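G-protein alpha subunit Galpha7 (Naegleria fowleri, PDB 6NE6) probably binds and hydrolyses GTP as the alpha subunit of a heterotrimeric G protein, switching between states to relay signals from receptors. Local coordinates at residues 12-17 against 23-28; 69-74 against 78-83; 96-101 against 136-141; 261-266 against 282-287. One frame throughout, in Å; residues are numbered along the deposited sequence. Where two conformers were deposited one is given.

Contact 1: residues 12-17 against 23-28; sequences ILLVGA and STIFKQ
Leu14 turns its CG anti to its own carbonyl carbon (chi1 -71°) and, with chi2 at 166°, carries both methyls across to the helix, where they part company over two successive residues. CD2 goes to Ile25, meeting the branch methyl CG2 at 4.0 Å; that methyl stands anti to the Ile25 backbone N, because CG1 occupies the position anti to the carbonyl carbon. CD1 goes to Phe26, whose CB it approaches to 3.9 Å. The Phe26 ring lies beyond that carbon, and CD1 comes to its edge, near the ring plane, so the face is not what Leu14 uses. The leucine and phenylalanine side chains run at about a right angle to each other, and the two methyls of Leu14 rest on the two residues.

Strand 10-16 and helix 22-32 are joined by the short loop that, in sequence and shape, matches the Walker A P-loop of nucleotide-binding proteins, with Gly16 and Ser23 at its two sides. The nearest CA atoms, those of Leu14 and Phe26, are 8.1 Å apart. Strand 10-16 is hydrogen-bonded between strands 173-180 and 199-205, and Ile25 also packs on Met177 and Val203, so the helix rests on the sheet through more than one strand.

No hydrogen bond links the two segments. All three touching residues are buried, which implies that apolar packing, with no polar group to satisfy across it, seats the helix on the sheet behind the probable phosphate-binding loop.

Contact 2: residues 69-74 against 78-83; sequences LPISTE and QRAEKI. With EDO (1,2-ethanediol), chain E.
Ile71, in the loop leading into helix 74-89, and Glu74, the first residue of that helix, meet the turns that follow, in what is probably the all-helical domain of a G alpha subunit; Thr73 is the N-cap, its OG1 accepting from the backbone N of Asn76. Gln78 comes first. Its N donates to Glu74 O at 2.9 Å with an N-H...O angle of 160°, the donor tilted 23° from the carbonyl plane, as the regular bond of a first helical turn. Its side chain, extended beyond CG, runs obliquely past that of Glu74, and the amide and carboxylate planes stand 84° apart. With CG anti to the backbone N, Glu74 brings that carbon to 3.6 Å from Gln78 NE2; the bend at chi2 then turns the carboxylate, putting Glu74 OE2 3.0 Å from NE2. The carboxylate has a stronger partner in the intervening turn, where Arg77 forms a salt bridge with OE2. Arg77 also pairs with Glu81; Glu74 OE2 and Glu81 OE2 are 5.6 Å apart, and the arginine probably eases their mutual repulsion.

Ala80 follows on the inward side of the helix, its methyl packing also on Ile61 and Leu109, of helices 39-66 and 100-109. A 1,2-ethanediol, probably from the crystallisation liquor, lies along the loop and donates from O1 to Glu74 OE1 at 2.7 Å. In the conformer described, one of two, Ile71 CD1 lies 3.7 Å from Ala80 CB.

Contact 3: residues 96-101 against 136-141; sequences KVWDSN and DNLDRI. With EDO (1,2-ethanediol), chain F; EDO (1,2-ethanediol), chain G.
Trp98 and Leu138 touch where the six-membered ring of the indole meets a leucine methyl. Leu138 CD2 sits at the indole edge, in the ring plane, 3.8 Å from Trp98 CH2 and a little farther from CZ2. The tryptophan thus offers its rim to Leu138 and not a face; the two side chains pass each other at a slant. A second link runs through water at the pyrrole side: Trp98 NE1 donates weakly to it over 3.1 Å, and the same water lies 2.6 Å from Ile141 O, the indole N-H and the carbonyl being too far apart for a direct bond.

Trp98 gets into this position by placing CG anti to the backbone N (chi1 -173°), which directs the indole toward helix 138-141. The ring also stacks with Tyr50 and packs on Ala103 and Ile106, while Leu138 shares Ile106 and adds Ala107. The contact thus belongs to the packed helices of what is probably the helical domain of a G alpha subunit, tying the lead-in to helix 100-109 to the short helix 138-141.

Farther out, Asp99 is the N-cap of helix 100-109, its OD1 accepting from the backbone N of Leu102. On the other segment, Leu138 O accepts from a 1,2-ethanediol. At the backbone of Val97 and Trp98 a second such molecule bridges adjacent amides, taking Val97 N on O2 and Trp98 N on O1, both at 3.0 Å.

Contact 4: residues 261-266 against 282-287; sequences SRLADT and EFIKDM
Leu263 and Ile284 bring the two backbones to 9.3 Å between CA atoms, a spacing bridged by side chains. Residues 263-266 have helical backbone angles without a regular helix's bonding, although Asp265 N still reaches back to Arg262 O and Thr266 N to Leu263 O. Residues 282-287 are regular helix.

From the turn, Leu263 places CG anti to the backbone N (chi1 -177°) and spreads its two methyls over two successive helix residues, CD2 touching both. Leu263 CD2 comes to Phe283 CD2 at 3.8 Å, set obliquely to the ring. It also lies near Ile284 CG1, at 4.2 Å, while Leu263 CD1 meets the far end of the same isoleucine, 4.1 Å from its CD1. Ile284 places CG1 anti to its carbonyl carbon and runs on extended to CD1, and Phe283 turns its ring out beside the leucine, so Leu263 rests against both. The turn itself is tied by a salt bridge from Arg262 NH1 to Asp265 OD1 at 2.9 Å. The same guanidinium uses NE for a second salt bridge, to Glu274, which fastens the turn to the chain running on toward helix 277-291.

Around this apolar patch, Phe283 makes an edge-to-face pair with Tyr270. Ile284 packs on Met222 of helix 221-235, and Lys285 packs on Val300 and Phe302 of strand 297-302, so helix 277-291 also touches helix 221-235 and an outermost strand of the sheet.

Overall arrangement
Apolar side chains carry contacts 1, 3 and 4, whereas contact 2 is mainly polar, and the setting changes the chemistry around them. Contact 1, about 9 Å from the chain centre, joins a central strand to its following helix and is wholly apolar. Contact 4 is equally apolar across the gap, yet lies farther out and has a salt-bridged turn on one side. Contacts 2 and 3 belong to the helical region and touch each other, through Lys82 NZ and Asn101 CB at 4.2 Å; contact 2 packs against helix 100-109, and contact 3 includes its start. Contact 2 is the most exposed, whereas contact 3 is buried and adds a water bridge. Contacts 3 and 4 lie on opposite sides of the chain centre.

Contact 1: residues 12-17 against 23-28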
loop_
_atom_site.group_PDB
_atom_site.type_symbol
_atom_site.label_atom_id
_atom_site.label_comp_id
_atom_site.label_asym_id
_atom_site.label_seq_id
_atom_site.Cartn_x
_atom_site.Cartn_y
_atom_site.Cartn_z
ATOM N N ILE A 12 -6.530 -17.341 4.189
ATOM C CA ILE A 12 -6.931 -15.965 4.452
ATOM C C ILE A 12 -6.587 -15.158 3.214
ATOM O O ILE A 12 -5.407 -15.044 2.853
ATOM C CB ILE A 12 -6.211 -15.405 5.681
ATOM C CG1 ILE A 12 -6.489 -16.291 6.902
ATOM C CG2 ILE A 12 -6.602 -13.951 5.923
ATOM C CD1 ILE A 12 -5.697 -15.861 8.105
ATOM N N LEU A 13 -7.609 -14.603 2.567
ATOM C CA LEU A 13 -7.455 -13.891 1.306
ATOM C C LEU A 13 -7.363 -12.399 1.558
ATOM O O LEU A 13 -8.248 -11.822 2.193
ATOM C CB LEU A 13 -8.640 -14.166 0.378
ATOM C CG LEU A 13 -8.700 -13.397 -0.952
ATOM C CD1 LEU A 13 -7.504 -13.747 -1.834
ATOM C CD2 LEU A 13 -10.022 -13.693 -1.684
ATOM N N LEU A 14 -6.329 -11.770 1.008
ATOM C CA LEU A 14 -6.202 -10.314 1.049
ATOM C C LEU A 14 -6.981 -9.715 -0.112
ATOM O O LEU A 14 -6.798 -10.121 -1.264
ATOM C CB LEU A 14 -4.733 -9.901 0.964
ATOM C CG LEU A 14 -3.865 -10.195 2.186
ATOM C CD1 LEU A 14 -2.396 -10.052 1.808
ATOM C CD2 LEU A 14 -4.214 -9.232 3.327
ATOM N N VAL A 15 -7.847 -8.742 0.198
ATOM C CA VAL A 15 -8.699 -8.068 -0.779
ATOM C C VAL A 15 -8.552 -6.568 -0.547
ATOM O O VAL A 15 -8.556 -6.118 0.601
ATOM C CB VAL A 15 -10.170 -8.517 -0.629
ATOM C CG1 VAL A 15 -11.109 -7.771 -1.564
ATOM C CG2 VAL A 15 -10.291 -10.032 -0.866
ATOM N N GLY A 16 -8.383 -5.803 -1.621
ATOM C CA GLY A 16 -8.290 -4.360 -1.479
ATOM C C GLY A 16 -7.801 -3.720 -2.762
ATOM O O GLY A 16 -7.356 -4.393 -3.699
ATOM N N ALA A 17 -7.840 -2.390 -2.764
ATOM C CA ALA A 17 -7.384 -1.616 -3.908
ATOM C C ALA A 17 -5.862 -1.690 -4.055
ATOM O O ALA A 17 -5.136 -2.218 -3.201
ATOM C CB ALA A 17 -7.837 -0.161 -3.784
ATOM N N SER A 23 -0.506 -5.410 -0.243
ATOM C CA SER A 23 0.752 -6.080 -0.590
ATOM C C SER A 23 1.816 -5.878 0.483
ATOM O O SER A 23 2.685 -6.746 0.663
ATOM C CB SER A 23 1.267 -5.591 -1.947
ATOM O OG SER A 23 1.606 -4.218 -1.900
ATOM N N THR A 24 1.771 -4.750 1.204
ATOM C CA THR A 24 2.660 -4.561 2.351
ATOM C C THR A 24 2.422 -5.632 3.405
ATOM O O THR A 24 3.374 -6.186 3.974
ATOM C CB THR A 24 2.444 -3.177 2.973
ATOM O OG1 THR A 24 2.491 -2.190 1.941
ATOM C CG2 THR A 24 3.533 -2.877 4.016
ATOM N N ILE A 25 1.149 -5.931 3.681
ATOM C CA ILE A 25 0.811 -6.978 4.634
ATOM C C ILE A 25 1.425 -8.299 4.204
ATOM O O ILE A 25 2.003 -9.026 5.021
ATOM C CB ILE A 25 -0.716 -7.101 4.780
ATOM C CG1 ILE A 25 -1.268 -5.813 5.380
ATOM C CG2 ILE A 25 -1.055 -8.289 5.656
ATOM C CD1 ILE A 25 -2.771 -5.849 5.603
ATOM N N PHE A 26 1.280 -8.642 2.917
ATOM C CA PHE A 26 1.796 -9.929 2.456
ATOM C C PHE A 26 3.314 -9.978 2.583
ATOM O O PHE A 26 3.875 -10.984 3.026
ATOM C CB PHE A 26 1.376 -10.218 1.011
ATOM C CG PHE A 26 1.767 -11.608 0.560
ATOM C CD1 PHE A 26 0.936 -12.682 0.817
ATOM C CD2 PHE A 26 2.975 -11.843 -0.073
ATOM C CE1 PHE A 26 1.294 -13.970 0.440
ATOM C CE2 PHE A 26 3.339 -13.137 -0.453
ATOM C CZ PHE A 26 2.490 -14.197 -0.189
ATOM N N LYS A 27 3.999 -8.907 2.182
ATOM C CA LYS A 27 5.457 -8.918 2.238
ATOM C C LYS A 27 5.956 -8.969 3.674
ATOM O O LYS A 27 6.968 -9.627 3.963
ATOM C CB LYS A 27 6.019 -7.707 1.491
ATOM C CG LYS A 27 5.906 -7.843 -0.020
ATOM C CD LYS A 27 6.472 -6.611 -0.740
ATOM C CE LYS A 27 5.619 -5.361 -0.489
ATOM N NZ LYS A 27 5.929 -4.288 -1.490
ATOM N N GLN A 28 5.262 -8.296 4.593
ATOM C CA GLN A 28 5.642 -8.396 5.998
ATOM C C GLN A 28 5.432 -9.808 6.520
ATOM O O GLN A 28 6.243 -10.309 7.313
ATOM C CB GLN A 28 4.850 -7.400 6.840
ATOM C CG GLN A 28 5.197 -5.959 6.557
ATOM C CD GLN A 28 6.498 -5.500 7.211
ATOM O OE1 GLN A 28 7.528 -6.190 7.159
ATOM N NE2 GLN A 28 6.459 -4.324 7.826
#

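Contact 2: residues 69-74 against 78-83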
loop_
_atom_site.group_PDB
_atom_site.type_symbol
_atom_site.label_atom_id
_atom_site.label_comp_id
_atom_site.label_asym_id
_atom_site.label_seq_id
_atom_site.Cartn_x
_atom_site.Cartn_y
_atom_site.Cartn_z
ATOM N N LEU A 69 4.983 27.317 -9.505
ATOM C CA LEU A 69 6.141 27.545 -8.648
ATOM C C LEU A 69 7.413 27.446 -9.473
ATOM O O LEU A 69 7.850 26.333 -9.806
ATOM C CB LEU A 69 6.176 26.536 -7.499
ATOM C CG LEU A 69 5.079 26.694 -6.450
ATOM C CD1 LEU A 69 5.121 25.550 -5.457
ATOM C CD2 LEU A 69 5.251 28.024 -5.744
ATOM N N PRO A 70 8.040 28.562 -9.828
ATOM C CA PRO A 70 9.252 28.490 -10.649
ATOM C C PRO A 70 10.399 27.832 -9.898
ATOM O O PRO A 70 10.566 28.000 -8.686
ATOM C CB PRO A 70 9.560 29.959 -10.964
ATOM C CG PRO A 70 8.281 30.682 -10.739
ATOM C CD PRO A 70 7.581 29.947 -9.640
ATOM N N ILE A 71 11.185 27.059 -10.641
ATOM C CA ILE A 71 12.354 26.435 -10.048
ATOM C C ILE A 71 13.435 27.495 -9.838
ATOM O O ILE A 71 13.567 28.455 -10.614
ATOM C CB ILE A 71 12.803 25.265 -10.943
ATOM C CG1 ILE A 71 11.851 24.084 -10.712
ATOM C CG2 ILE A 71 14.249 24.894 -10.702
ATOM C CD1 ILE A 71 11.970 22.962 -11.736
ATOM N N SER A 72 14.191 27.341 -8.747
ATOM C CA SER A 72 15.030 28.439 -8.256
ATOM C C SER A 72 16.154 28.830 -9.215
ATOM O O SER A 72 16.535 30.003 -9.257
ATOM C CB SER A 72 15.627 28.072 -6.899
ATOM O OG SER A 72 16.588 27.043 -7.025
ATOM N N THR A 73 16.722 27.877 -9.953
ATOM C CA THR A 73 17.907 28.134 -10.765
ATOM C C THR A 73 17.738 27.499 -12.134
ATOM O O THR A 73 16.989 26.533 -12.305
ATOM C CB THR A 73 19.197 27.580 -10.133
ATOM O OG1 THR A 73 19.092 26.161 -10.024
ATOM C CG2 THR A 73 19.436 28.168 -8.747
ATOM N N GLU A 74 18.459 28.055 -13.113
ATOM C CA GLU A 74 18.459 27.460 -14.445
ATOM C C GLU A 74 19.051 26.059 -14.409
ATOM O O GLU A 74 18.600 25.168 -15.135
ATOM C CB GLU A 74 19.236 28.336 -15.429
ATOM C CG GLU A 74 19.277 27.756 -16.839
ATOM C CD GLU A 74 17.910 27.743 -17.526
ATOM O OE1 GLU A 74 16.970 28.403 -17.027
ATOM O OE2 GLU A 74 17.779 27.074 -18.574
ATOM N N GLN A 78 16.995 22.862 -15.825
ATOM C CA GLN A 78 17.455 21.964 -16.879
ATOM C C GLN A 78 17.523 20.536 -16.369
ATOM O O GLN A 78 17.230 19.586 -17.102
ATOM C CB GLN A 78 18.813 22.431 -17.401
ATOM C CG GLN A 78 18.733 23.741 -18.172
ATOM C CD GLN A 78 20.094 24.360 -18.443
ATOM O OE1 GLN A 78 21.099 23.981 -17.837
ATOM N NE2 GLN A 78 20.130 25.327 -19.352
ATOM N N ARG A 79 17.888 20.377 -15.101
ATOM C CA ARG A 79 17.882 19.069 -14.463
ATOM C C ARG A 79 16.471 18.490 -14.427
ATOM O O ARG A 79 16.259 17.306 -14.722
ATOM C CB ARG A 79 18.477 19.235 -13.063
ATOM C CG ARG A 79 18.728 17.998 -12.266
ATOM C CD ARG A 79 19.549 18.369 -11.024
ATOM N NE ARG A 79 20.980 18.437 -11.321
ATOM C CZ ARG A 79 21.780 19.455 -11.016
ATOM N NH1 ARG A 79 21.318 20.527 -10.370
ATOM N NH2 ARG A 79 23.070 19.396 -11.356
ATOM N N ALA A 80 15.484 19.326 -14.116
ATOM C CA ALA A 80 14.102 18.872 -14.117
ATOM C C ALA A 80 13.657 18.470 -15.517
ATOM O O ALA A 80 12.957 17.461 -15.685
ATOM C CB ALA A 80 13.195 19.965 -13.550
ATOM N N GLU A 81 14.046 19.249 -16.535
ATOM C CA GLU A 81 13.712 18.885 -17.911
ATOM C C GLU A 81 14.341 17.550 -18.298
ATOM O O GLU A 81 13.710 16.734 -18.979
ATOM C CB GLU A 81 14.154 19.988 -18.875
ATOM C CG GLU A 81 13.338 21.258 -18.779
ATOM C CD GLU A 81 13.434 22.098 -20.040
ATOM O OE1 GLU A 81 12.564 21.947 -20.925
ATOM O OE2 GLU A 81 14.387 22.898 -20.151
ATOM N N LYS A 82 15.583 17.308 -17.874
ATOM C CA LYS A 82 16.222 16.023 -18.154
ATOM C C LYS A 82 15.429 14.872 -17.540
ATOM O O LYS A 82 15.180 13.855 -18.199
ATOM C CB LYS A 82 17.664 16.017 -17.633
ATOM C CG LYS A 82 18.261 14.610 -17.527
ATOM C CD LYS A 82 19.593 14.578 -16.773
ATOM C CE LYS A 82 20.094 13.138 -16.607
ATOM N NZ LYS A 82 21.454 13.032 -15.999
ATOM N N ILE A 83 15.016 15.027 -16.276
ATOM C CA ILE A 83 14.293 13.953 -15.608
ATOM C C ILE A 83 12.942 13.722 -16.272
ATOM O O ILE A 83 12.529 12.569 -16.467
ATOM C CB ILE A 83 14.168 14.260 -14.103
ATOM C CG1 ILE A 83 15.514 13.977 -13.415
ATOM C CG2 ILE A 83 13.023 13.464 -13.488
ATOM C CD1 ILE A 83 15.816 14.826 -12.175
HETATM C C1 EDO E . 14.897 29.359 -13.968
HETATM O O1 EDO E . 15.715 29.745 -15.079
HETATM C C2 EDO E . 15.405 30.050 -12.708
HETATM O O2 EDO E . 15.315 31.469 -12.867
#

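Contact 3: residues 96-101 against 136-141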
loop_
_atom_site.group_PDB
_atom_site.type_symbol
_atom_site.label_atom_id
_atom_site.label_comp_id
_atom_site.label_asym_id
_atom_site.label_seq_id
_atom_site.Cartn_x
_atom_site.Cartn_y
_atom_site.Cartn_z
ATOM N N LYS A 96 18.765 0.624 -19.749
ATOM C CA LYS A 96 18.934 1.028 -18.358
ATOM C C LYS A 96 19.100 2.540 -18.334
ATOM O O LYS A 96 20.093 3.071 -18.842
ATOM C CB LYS A 96 20.133 0.329 -17.726
ATOM N N VAL A 97 18.119 3.231 -17.762
ATOM C CA VAL A 97 18.154 4.688 -17.679
ATOM C C VAL A 97 18.886 5.170 -16.425
ATOM O O VAL A 97 19.528 6.227 -16.442
ATOM C CB VAL A 97 16.712 5.224 -17.724
ATOM C CG1 VAL A 97 16.683 6.733 -17.558
ATOM C CG2 VAL A 97 16.032 4.805 -19.027
ATOM N N TRP A 98 18.812 4.407 -15.342
ATOM C CA TRP A 98 19.423 4.819 -14.087
ATOM C C TRP A 98 20.935 4.672 -14.148
ATOM O O TRP A 98 21.456 3.611 -14.509
ATOM C CB TRP A 98 18.873 3.975 -12.944
ATOM C CG TRP A 98 19.313 4.412 -11.596
ATOM C CD1 TRP A 98 20.473 4.073 -10.945
ATOM C CD2 TRP A 98 18.591 5.267 -10.716
ATOM N NE1 TRP A 98 20.512 4.684 -9.707
ATOM C CE2 TRP A 98 19.359 5.410 -9.542
ATOM C CE3 TRP A 98 17.356 5.918 -10.800
ATOM C CZ2 TRP A 98 18.932 6.179 -8.466
ATOM C CZ3 TRP A 98 16.937 6.687 -9.731
ATOM C CH2 TRP A 98 17.723 6.811 -8.577
ATOM N N ASP A 99 21.642 5.744 -13.796
ATOM C CA ASP A 99 23.067 5.666 -13.519
ATOM C C ASP A 99 23.384 6.627 -12.382
ATOM O O ASP A 99 22.491 7.269 -11.816
ATOM C CB ASP A 99 23.918 5.932 -14.777
ATOM C CG ASP A 99 23.685 7.304 -15.402
ATOM O OD1 ASP A 99 23.062 8.197 -14.789
ATOM O OD2 ASP A 99 24.157 7.496 -16.546
ATOM N N SER A 100 24.673 6.713 -12.040
ATOM C CA SER A 100 25.084 7.569 -10.932
ATOM C C SER A 100 24.758 9.033 -11.211
ATOM O O SER A 100 24.384 9.775 -10.297
ATOM C CB SER A 100 26.575 7.388 -10.660
ATOM O OG SER A 100 26.987 8.142 -9.536
ATOM N N ASN A 101 24.890 9.464 -12.467
ATOM C CA ASN A 101 24.536 10.837 -12.834
ATOM C C ASN A 101 23.078 11.137 -12.511
ATOM O O ASN A 101 22.750 12.207 -11.980
ATOM C CB ASN A 101 24.790 11.071 -14.323
ATOM C CG ASN A 101 26.259 11.075 -14.670
ATOM O OD1 ASN A 101 27.077 11.620 -13.935
ATOM N ND2 ASN A 101 26.602 10.458 -15.795
ATOM N N ASP A 136 15.198 10.182 0.466
ATOM C CA ASP A 136 16.088 10.434 1.597
ATOM C C ASP A 136 17.192 9.397 1.714
ATOM O O ASP A 136 18.167 9.637 2.434
ATOM C CB ASP A 136 15.305 10.459 2.911
ATOM C CG ASP A 136 14.522 11.742 3.105
ATOM O OD1 ASP A 136 14.867 12.770 2.472
ATOM O OD2 ASP A 136 13.574 11.717 3.922
ATOM N N ASN A 137 17.044 8.235 1.068
ATOM C CA ASN A 137 18.066 7.195 1.106
ATOM C C ASN A 137 18.853 7.093 -0.195
ATOM O O ASN A 137 19.447 6.045 -0.477
ATOM C CB ASN A 137 17.435 5.843 1.455
ATOM C CG ASN A 137 17.039 5.762 2.914
ATOM O OD1 ASN A 137 17.889 5.577 3.786
ATOM N ND2 ASN A 137 15.756 5.942 3.193
ATOM N N LEU A 138 18.906 8.169 -0.980
ATOM C CA LEU A 138 19.590 8.082 -2.264
ATOM C C LEU A 138 21.103 7.920 -2.131
ATOM O O LEU A 138 21.737 7.457 -3.084
ATOM C CB LEU A 138 19.250 9.298 -3.123
ATOM C CG LEU A 138 17.954 9.205 -3.935
ATOM C CD1 LEU A 138 17.643 10.550 -4.583
ATOM C CD2 LEU A 138 18.060 8.110 -5.001
ATOM N N ASP A 139 21.703 8.278 -0.986
ATOM C CA ASP A 139 23.132 8.030 -0.820
ATOM C C ASP A 139 23.444 6.547 -0.951
ATOM O O ASP A 139 24.437 6.166 -1.581
ATOM C CB ASP A 139 23.618 8.559 0.533
ATOM C CG ASP A 139 23.724 10.069 0.560
ATOM O OD1 ASP A 139 23.971 10.666 -0.509
ATOM O OD2 ASP A 139 23.558 10.657 1.651
ATOM N N ARG A 140 22.591 5.696 -0.376
ATOM C CA ARG A 140 22.747 4.248 -0.487
ATOM C C ARG A 140 22.194 3.727 -1.812
ATOM O O ARG A 140 22.827 2.891 -2.471
ATOM C CB ARG A 140 22.046 3.570 0.698
ATOM C CG ARG A 140 22.001 2.038 0.669
ATOM C CD ARG A 140 21.291 1.461 1.923
ATOM N NE ARG A 140 19.964 2.045 2.133
ATOM C CZ ARG A 140 18.862 1.611 1.523
ATOM N NH1 ARG A 140 18.938 0.582 0.693
ATOM N NH2 ARG A 140 17.684 2.203 1.738
ATOM N N ILE A 141 20.999 4.192 -2.203
ATOM C CA ILE A 141 20.304 3.620 -3.359
ATOM C C ILE A 141 20.975 4.024 -4.668
ATOM O O ILE A 141 20.910 3.288 -5.657
ATOM C CB ILE A 141 18.823 4.041 -3.327
ATOM C CG1 ILE A 141 18.126 3.450 -2.097
ATOM C CG2 ILE A 141 18.092 3.659 -4.629
ATOM C CD1 ILE A 141 16.695 3.967 -1.925
HETATM C C1 EDO F . 16.166 1.681 -14.597
HETATM O O1 EDO F . 17.533 1.707 -15.024
HETATM C C2 EDO F . 15.292 1.194 -15.745
HETATM O O2 EDO F . 15.496 2.030 -16.889
HETATM C C1 EDO G . 23.601 11.353 -4.042
HETATM O O1 EDO G . 24.300 12.412 -4.729
HETATM C C2 EDO G . 22.855 10.468 -5.040
HETATM O O2 EDO G . 23.266 9.095 -4.912
HETATM O O HOH W 1 22.123 2.722 -7.874
#

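Contact 4: residues 261-266 against 282-287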
loop_
_atom_site.group_PDB
_atom_site.type_symbol
_atom_site.label_atom_id
_atom_site.label_comp_id
_atom_site.label_asym_id
_atom_site.label_seq_id
_atom_site.Cartn_x
_atom_site.Cartn_y
_atom_site.Cartn_z
ATOM N N SER A 261 -3.906 18.254 8.081
ATOM C CA SER A 261 -4.860 17.872 7.044
ATOM C C SER A 261 -6.184 17.514 7.710
ATOM O O SER A 261 -6.240 16.573 8.506
ATOM C CB SER A 261 -4.335 16.691 6.223
ATOM O OG SER A 261 -5.203 16.454 5.106
ATOM N N ARG A 262 -7.244 18.260 7.394
ATOM C CA ARG A 262 -8.484 18.200 8.166
ATOM C C ARG A 262 -9.456 17.201 7.556
ATOM O O ARG A 262 -9.768 17.281 6.365
ATOM C CB ARG A 262 -9.143 19.579 8.229
ATOM C CG ARG A 262 -8.244 20.681 8.780
ATOM C CD ARG A 262 -8.956 22.031 8.780
ATOM N NE ARG A 262 -10.182 22.001 9.569
ATOM C CZ ARG A 262 -11.407 22.168 9.070
ATOM N NH1 ARG A 262 -11.581 22.395 7.771
ATOM N NH2 ARG A 262 -12.460 22.118 9.874
ATOM N N LEU A 263 -9.946 16.273 8.376
ATOM C CA LEU A 263 -10.913 15.305 7.865
ATOM C C LEU A 263 -12.161 16.010 7.341
ATOM O O LEU A 263 -12.734 15.596 6.327
ATOM C CB LEU A 263 -11.285 14.308 8.958
ATOM C CG LEU A 263 -12.230 13.187 8.548
ATOM C CD1 LEU A 263 -11.580 12.362 7.431
ATOM C CD2 LEU A 263 -12.545 12.311 9.771
ATOM N N ALA A 264 -12.573 17.096 8.004
ATOM C CA ALA A 264 -13.797 17.804 7.642
ATOM C C ALA A 264 -13.724 18.463 6.270
ATOM O O ALA A 264 -14.773 18.814 5.713
ATOM C CB ALA A 264 -14.130 18.861 8.696
ATOM N N ASP A 265 -12.520 18.659 5.723
ATOM C CA ASP A 265 -12.396 19.180 4.369
ATOM C C ASP A 265 -12.799 18.157 3.318
ATOM O O ASP A 265 -13.058 18.539 2.172
ATOM C CB ASP A 265 -10.968 19.668 4.111
ATOM C CG ASP A 265 -10.710 21.045 4.700
ATOM O OD1 ASP A 265 -11.686 21.799 4.904
ATOM O OD2 ASP A 265 -9.536 21.385 4.955
ATOM N N THR A 266 -12.836 16.872 3.675
ATOM C CA THR A 266 -13.409 15.816 2.850
ATOM C C THR A 266 -14.811 15.417 3.287
ATOM O O THR A 266 -15.685 15.221 2.442
ATOM C CB THR A 266 -12.534 14.562 2.886
ATOM O OG1 THR A 266 -11.197 14.898 2.498
ATOM C CG2 THR A 266 -13.106 13.494 1.940
ATOM N N GLU A 282 -12.222 7.156 14.504
ATOM C CA GLU A 282 -13.470 6.532 14.927
ATOM C C GLU A 282 -14.606 6.900 13.983
ATOM O O GLU A 282 -15.444 6.052 13.651
ATOM C CB GLU A 282 -13.793 6.927 16.363
ATOM C CG GLU A 282 -12.833 6.313 17.380
ATOM C CD GLU A 282 -12.878 4.792 17.397
ATOM O OE1 GLU A 282 -13.982 4.226 17.245
ATOM O OE2 GLU A 282 -11.807 4.167 17.564
ATOM N N PHE A 283 -14.620 8.153 13.512
ATOM C CA PHE A 283 -15.609 8.577 12.525
ATOM C C PHE A 283 -15.483 7.776 11.239
ATOM O O PHE A 283 -16.492 7.364 10.655
ATOM C CB PHE A 283 -15.447 10.071 12.244
ATOM C CG PHE A 283 -16.409 10.623 11.221
ATOM C CD1 PHE A 283 -17.659 11.079 11.609
ATOM C CD2 PHE A 283 -16.041 10.733 9.889
ATOM C CE1 PHE A 283 -18.541 11.614 10.677
ATOM C CE2 PHE A 283 -16.920 11.260 8.954
ATOM C CZ PHE A 283 -18.168 11.706 9.357
ATOM N N ILE A 284 -14.251 7.543 10.785
ATOM C CA ILE A 284 -14.051 6.767 9.564
ATOM C C ILE A 284 -14.490 5.324 9.769
ATOM O O ILE A 284 -15.176 4.740 8.921
ATOM C CB ILE A 284 -12.586 6.850 9.109
ATOM C CG1 ILE A 284 -12.243 8.284 8.713
ATOM C CG2 ILE A 284 -12.340 5.887 7.945
ATOM C CD1 ILE A 284 -10.748 8.516 8.504
ATOM N N LYS A 285 -14.105 4.723 10.893
ATOM C CA LYS A 285 -14.566 3.369 11.190
ATOM C C LYS A 285 -16.091 3.303 11.217
ATOM O O LYS A 285 -16.683 2.349 10.700
ATOM C CB LYS A 285 -13.971 2.903 12.514
ATOM C CG LYS A 285 -14.502 1.575 13.048
ATOM C CD LYS A 285 -13.877 1.251 14.402
ATOM C CE LYS A 285 -14.479 -0.009 15.008
ATOM N NZ LYS A 285 -13.880 -0.327 16.338
ATOM N N ASP A 286 -16.749 4.330 11.775
ATOM C CA ASP A 286 -18.206 4.330 11.811
ATOM C C ASP A 286 -18.796 4.438 10.410
ATOM O O ASP A 286 -19.836 3.832 10.127
ATOM C CB ASP A 286 -18.733 5.466 12.692
ATOM C CG ASP A 286 -18.504 5.213 14.166
ATOM O OD1 ASP A 286 -18.251 4.045 14.531
ATOM O OD2 ASP A 286 -18.594 6.181 14.954
ATOM N N MET A 287 -18.160 5.210 9.523
ATOM C CA MET A 287 -18.664 5.291 8.156
ATOM C C MET A 287 -18.591 3.933 7.471
ATOM O O MET A 287 -19.520 3.535 6.756
ATOM C CB MET A 287 -17.887 6.335 7.349
ATOM C CG MET A 287 -18.193 7.779 7.706
ATOM S SD MET A 287 -17.577 8.889 6.407
ATOM C CE MET A 287 -15.801 8.774 6.661
#